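Local coordinates for protein GDP-6-deoxy-D-mannose reductase (Pseudomonas aeruginosa, PDB 6X3B) that probably reduces GDP-4-dehydro-6-deoxy-D-mannose to GDP-rhamnose with NADPH, a step toward the O-antigen of lipopolysaccharide, at residues Q186-V191 / A195-A200. Numbering follows the deposited sequence.
Sequences QKDSFV and AARQIA. With NDP (NADPH dihydro-nicotinamide-adenine-dinucleotide phosphate), chain E.
A salt bridge from Asp188 to Arg197 and a first-turn helical hydrogen bond join the cofactor-binding loop after strand 172-182 to helix 191-203, which follows it directly. Asp188 has its CB directed toward the helix; with CG anti to the backbone N (chi1 180°), OD1 comes within 2.8 Å of Arg197 NE. A short carboxylate and a long, flexible cation suit a gap of 7.9 Å between the CA atoms of Asp188 and Arg197. The arginine chain crosses at about a right angle, and its bend at chi3 (53°) presents NE. Carboxylate and guanidinium planes are turned 67° apart, and NE meets OD1 from above the carboxylate plane; the bridge rests on one hydrogen bond, with NH2 3.9 Å from OD1. The arginine also touches Trp317 of helix 306-320.

In this Rossmann-type fold of the NAD(P)-dependent epimerase/dehydratase family, with parallel strands 23-28, 76-79, 119-123 and 172-182, the loop lines the cofactor pocket. Gln186, carrying both a donor and an acceptor, gives NE2 to the carboxamide O7N of NADPH at 2.7 Å and takes a weak bond from N7N on OE1. That OE1 also accepts Lys187 N at 2.9 Å, which helps fix the rotation of the amide. Obliquely placed, the Phe190 ring brings CE2 to 3.6 Å from O7N.

Phe190 occupies the N-cap position, closing a type I turn that starts at Lys187. One residue on, Val191 O accepts the i to i+4 bond from Ala195 N at 2.8 Å. The small CB of Ala195 suits a buried place where it touches Leu262 of helix 255-266 and Leu211 of strand 210-213.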
ATOM      1  N   GLN A 186     -25.995  -6.297   6.321  1.00 30.71           N
ATOM      2  CA  GLN A 186     -24.622  -6.785   6.414  1.00 25.72           C
ATOM      3  C   GLN A 186     -24.493  -8.166   5.751  1.00 32.14           C
ATOM      4  O   GLN A 186     -25.473  -8.889   5.589  1.00 28.01           O
ATOM      5  CB  GLN A 186     -24.202  -6.828   7.884  1.00 28.66           C
ATOM      6  CG  GLN A 186     -22.816  -7.388   8.178  1.00 33.67           C
ATOM      7  CD  GLN A 186     -21.698  -6.536   7.596  1.00 29.51           C
ATOM      8  OE1 GLN A 186     -21.587  -6.388   6.380  1.00 26.94           O
ATOM      9  NE2 GLN A 186     -20.852  -5.990   8.466  1.00 28.27           N
ATOM     10  N   LYS A 187     -23.264  -8.520   5.342  1.00 31.36           N
ATOM     11  CA  LYS A 187     -23.006  -9.823   4.722  1.00 35.49           C
ATOM     12  C   LYS A 187     -23.407 -10.959   5.651  1.00 34.75           C
ATOM     13  O   LYS A 187     -22.969 -11.011   6.803  1.00 30.31           O
ATOM     14  CB  LYS A 187     -21.521  -9.991   4.390  1.00 33.91           C
ATOM     15  CG  LYS A 187     -20.951  -9.049   3.384  1.00 35.70           C
ATOM     16  CD  LYS A 187     -19.431  -9.109   3.448  1.00 39.49           C
ATOM     17  CE  LYS A 187     -18.802  -8.004   2.622  1.00 34.16           C
ATOM     18  NZ  LYS A 187     -18.317  -8.608   1.364  1.00 38.50           N
ATOM     19  N   ASP A 188     -24.196 -11.906   5.133  1.00 43.63           N
ATOM     20  CA  ASP A 188     -24.587 -13.062   5.937  1.00 37.66           C
ATOM     21  C   ASP A 188     -23.394 -13.898   6.392  1.00 42.69           C
ATOM     22  O   ASP A 188     -23.523 -14.676   7.347  1.00 45.68           O
ATOM     23  CB  ASP A 188     -25.567 -13.937   5.155  1.00 50.33           C
ATOM     24  CG  ASP A 188     -26.000 -15.157   5.939  1.00 48.26           C
ATOM     25  OD1 ASP A 188     -26.775 -14.992   6.906  1.00 44.61           O
ATOM     26  OD2 ASP A 188     -25.550 -16.275   5.603  1.00 50.57           O
ATOM     27  N   SER A 189     -22.232 -13.759   5.750  1.00 43.15           N
ATOM     28  CA  SER A 189     -21.074 -14.547   6.162  1.00 41.04           C
ATOM     29  C   SER A 189     -20.487 -14.071   7.487  1.00 39.23           C
ATOM     30  O   SER A 189     -19.711 -14.806   8.107  1.00 36.02           O
ATOM     31  CB  SER A 189     -20.001 -14.519   5.071  1.00 44.45           C
ATOM     32  OG  SER A 189     -19.380 -13.241   4.997  1.00 48.53           O
ATOM     33  N   PHE A 190     -20.835 -12.867   7.937  1.00 34.87           N
ATOM     34  CA  PHE A 190     -20.433 -12.429   9.266  1.00 35.29           C
ATOM     35  C   PHE A 190     -21.234 -13.183  10.321  1.00 35.68           C
ATOM     36  O   PHE A 190     -22.452 -13.335  10.197  1.00 33.71           O
ATOM     37  CB  PHE A 190     -20.646 -10.923   9.417  1.00 35.55           C
ATOM     38  CG  PHE A 190     -19.539 -10.092   8.827  1.00 42.62           C
ATOM     39  CD1 PHE A 190     -18.264 -10.106   9.390  1.00 38.34           C
ATOM     40  CD2 PHE A 190     -19.770  -9.305   7.711  1.00 33.91           C
ATOM     41  CE1 PHE A 190     -17.248  -9.345   8.843  1.00 42.52           C
ATOM     42  CE2 PHE A 190     -18.764  -8.541   7.163  1.00 32.90           C
ATOM     43  CZ  PHE A 190     -17.500  -8.563   7.725  1.00 40.35           C
ATOM     44  N   VAL A 191     -20.546 -13.650  11.371  1.00 28.93           N
ATOM     45  CA  VAL A 191     -21.186 -14.554  12.330  1.00 32.27           C
ATOM     46  C   VAL A 191     -22.374 -13.881  13.019  1.00 30.43           C
ATOM     47  O   VAL A 191     -23.398 -14.523  13.283  1.00 29.40           O
ATOM     48  CB  VAL A 191     -20.154 -15.081  13.350  1.00 36.21           C
ATOM     49  CG1 VAL A 191     -19.620 -13.961  14.219  1.00 36.48           C
ATOM     50  CG2 VAL A 191     -20.766 -16.203  14.209  1.00 33.00           C
ATOM     51  N   ALA A 195     -26.064 -15.243  12.754  1.00 30.44           N
ATOM     52  CA  ALA A 195     -26.744 -15.631  13.987  1.00 27.95           C
ATOM     53  C   ALA A 195     -28.102 -14.953  14.098  1.00 29.08           C
ATOM     54  O   ALA A 195     -29.091 -15.591  14.477  1.00 28.30           O
ATOM     55  CB  ALA A 195     -25.871 -15.293  15.207  1.00 25.12           C
ATOM     56  N   ALA A 196     -28.169 -13.658  13.770  1.00 25.09           N
ATOM     57  CA  ALA A 196     -29.446 -12.951  13.818  1.00 30.37           C
ATOM     58  C   ALA A 196     -30.434 -13.540  12.821  1.00 33.37           C
ATOM     59  O   ALA A 196     -31.605 -13.768  13.153  1.00 26.50           O
ATOM     60  CB  ALA A 196     -29.245 -11.462  13.549  1.00 27.32           C
ATOM     61  N   ARG A 197     -29.988 -13.776  11.584  1.00 31.75           N
ATOM     62  CA  ARG A 197     -30.884 -14.358  10.590  1.00 34.40           C
ATOM     63  C   ARG A 197     -31.451 -15.682  11.091  1.00 32.64           C
ATOM     64  O   ARG A 197     -32.667 -15.898  11.061  1.00 30.97           O
ATOM     65  CB  ARG A 197     -30.157 -14.546   9.255  1.00 35.93           C
ATOM     66  CG  ARG A 197     -31.056 -15.074   8.135  1.00 36.66           C
ATOM     67  CD  ARG A 197     -30.244 -15.463   6.904  1.00 38.73           C
ATOM     68  NE  ARG A 197     -29.175 -16.383   7.263  1.00 42.20           N
ATOM     69  CZ  ARG A 197     -29.323 -17.703   7.349  1.00 49.12           C
ATOM     70  NH1 ARG A 197     -30.501 -18.257   7.082  1.00 45.81           N
ATOM     71  NH2 ARG A 197     -28.293 -18.468   7.699  1.00 41.09           N
ATOM     72  N   GLN A 198     -30.585 -16.556  11.612  1.00 30.78           N
ATOM     73  CA  GLN A 198     -31.035 -17.868  12.060  1.00 31.72           C
ATOM     74  C   GLN A 198     -31.974 -17.770  13.256  1.00 33.35           C
ATOM     75  O   GLN A 198     -32.924 -18.550  13.372  1.00 33.88           O
ATOM     76  CB  GLN A 198     -29.828 -18.735  12.389  1.00 31.11           C
ATOM     77  CG  GLN A 198     -29.098 -19.200  11.143  1.00 38.56           C
ATOM     78  CD  GLN A 198     -27.990 -20.176  11.463  1.00 37.85           C
ATOM     79  OE1 GLN A 198     -28.243 -21.345  11.752  1.00 41.64           O
ATOM     80  NE2 GLN A 198     -26.750 -19.691  11.441  1.00 39.80           N
ATOM     81  N   ILE A 199     -31.710 -16.846  14.174  1.00 30.53           N
ATOM     82  CA  ILE A 199     -32.559 -16.724  15.351  1.00 29.28           C
ATOM     83  C   ILE A 199     -33.939 -16.201  14.963  1.00 30.31           C
ATOM     84  O   ILE A 199     -34.957 -16.646  15.505  1.00 35.49           O
ATOM     85  CB  ILE A 199     -31.870 -15.833  16.395  1.00 26.01           C
ATOM     86  CG1 ILE A 199     -30.701 -16.589  17.023  1.00 28.92           C
ATOM     87  CG2 ILE A 199     -32.861 -15.377  17.439  1.00 28.42           C
ATOM     88  CD1 ILE A 199     -29.833 -15.754  17.898  1.00 26.18           C
ATOM     89  N   ALA A 200     -34.003 -15.264  14.012  1.00 29.84           N
ATOM     90  CA  ALA A 200     -35.304 -14.826  13.516  1.00 32.20           C
ATOM     91  C   ALA A 200     -36.071 -15.981  12.882  1.00 37.61           C
ATOM     92  O   ALA A 200     -37.305 -16.033  12.972  1.00 34.95           O
ATOM     93  CB  ALA A 200     -35.143 -13.687  12.511  1.00 34.80           C
TER
HETATM   94  PA  NDP E 401     -20.866  -3.819  -0.386  1.00 21.80           P
HETATM   95  O1A NDP E 401     -20.096  -4.944  -0.991  1.00 23.53           O
HETATM   96  O2A NDP E 401     -22.138  -4.130   0.329  1.00 22.50           O
HETATM   97  O5B NDP E 401     -21.145  -2.702  -1.499  1.00 27.13           O
HETATM   98  C5B NDP E 401     -20.150  -2.472  -2.526  1.00 20.47           C
HETATM   99  C4B NDP E 401     -20.645  -1.394  -3.456  1.00 20.02           C
HETATM  100  O4B NDP E 401     -19.642  -1.141  -4.474  1.00 22.91           O
HETATM  101  C3B NDP E 401     -21.946  -1.703  -4.213  1.00 22.43           C
HETATM  102  O3B NDP E 401     -22.789  -0.559  -4.264  1.00 22.16           O
HETATM  103  C2B NDP E 401     -21.446  -2.114  -5.592  1.00 21.46           C
HETATM  104  O2B NDP E 401     -22.426  -1.828  -6.587  1.00 26.18           O
HETATM  105  C1B NDP E 401     -20.245  -1.192  -5.744  1.00 19.96           C
HETATM  106  N9A NDP E 401     -19.262  -1.658  -6.713  1.00 21.41           N
HETATM  107  C8A NDP E 401     -18.557  -2.835  -6.672  1.00 17.72           C
HETATM  108  N7A NDP E 401     -17.745  -2.989  -7.686  1.00 19.45           N
HETATM  109  C5A NDP E 401     -17.927  -1.844  -8.448  1.00 20.24           C
HETATM  110  C6A NDP E 401     -17.354  -1.405  -9.656  1.00 22.50           C
HETATM  111  N6A NDP E 401     -16.447  -2.129 -10.305  1.00 21.00           N
HETATM  112  N1A NDP E 401     -17.754  -0.211 -10.154  1.00 22.93           N
HETATM  113  C2A NDP E 401     -18.670   0.483  -9.467  1.00 20.34           C
HETATM  114  N3A NDP E 401     -19.278   0.174  -8.325  1.00 21.88           N
HETATM  115  C4A NDP E 401     -18.860  -1.015  -7.859  1.00 17.17           C
HETATM  116  O3  NDP E 401     -19.910  -3.018   0.619  1.00 26.26           O
HETATM  117  PN  NDP E 401     -20.187  -2.447   2.089  1.00 20.98           P
HETATM  118  O1N NDP E 401     -21.250  -1.405   1.999  1.00 20.71           O
HETATM  119  O2N NDP E 401     -20.397  -3.598   3.014  1.00 22.22           O
HETATM  120  O5D NDP E 401     -18.783  -1.750   2.421  1.00 23.08           O
HETATM  121  C5D NDP E 401     -18.631  -0.333   2.165  1.00 21.17           C
HETATM  122  C4D NDP E 401     -17.185   0.049   2.361  1.00 20.26           C
HETATM  123  O4D NDP E 401     -16.809  -0.216   3.736  1.00 21.16           O
HETATM  124  C3D NDP E 401     -16.172  -0.709   1.490  1.00 22.64           C
HETATM  125  O3D NDP E 401     -15.126   0.149   1.055  1.00 21.25           O
HETATM  126  C2D NDP E 401     -15.677  -1.790   2.446  1.00 23.21           C
HETATM  127  O2D NDP E 401     -14.385  -2.273   2.115  1.00 19.46           O
HETATM  128  C1D NDP E 401     -15.679  -1.052   3.780  1.00 21.46           C
HETATM  129  N1N NDP E 401     -15.812  -1.976   4.945  1.00 23.98           N
HETATM  130  C2N NDP E 401     -16.999  -2.599   5.220  1.00 20.99           C
HETATM  131  C3N NDP E 401     -17.183  -3.326   6.364  1.00 24.23           C
HETATM  132  C7N NDP E 401     -18.391  -4.177   6.466  1.00 32.54           C
HETATM  133  O7N NDP E 401     -18.544  -4.909   7.448  1.00 27.43           O
HETATM  134  N7N NDP E 401     -19.281  -4.122   5.485  1.00 26.16           N
HETATM  135  C4N NDP E 401     -16.159  -3.221   7.442  1.00 26.82           C
HETATM  136  C5N NDP E 401     -14.908  -2.574   7.015  1.00 25.21           C
HETATM  137  C6N NDP E 401     -14.735  -2.218   5.763  1.00 22.78           C
HETATM  138  P2B NDP E 401     -22.937  -3.177  -7.314  1.00 31.55           P
HETATM  139  O1X NDP E 401     -23.959  -2.728  -8.336  1.00 34.59           O
HETATM  140  O2X NDP E 401     -21.729  -3.822  -7.959  1.00 43.01           O
HETATM  141  O3X NDP E 401     -23.547  -4.053  -6.240  1.00 33.57           O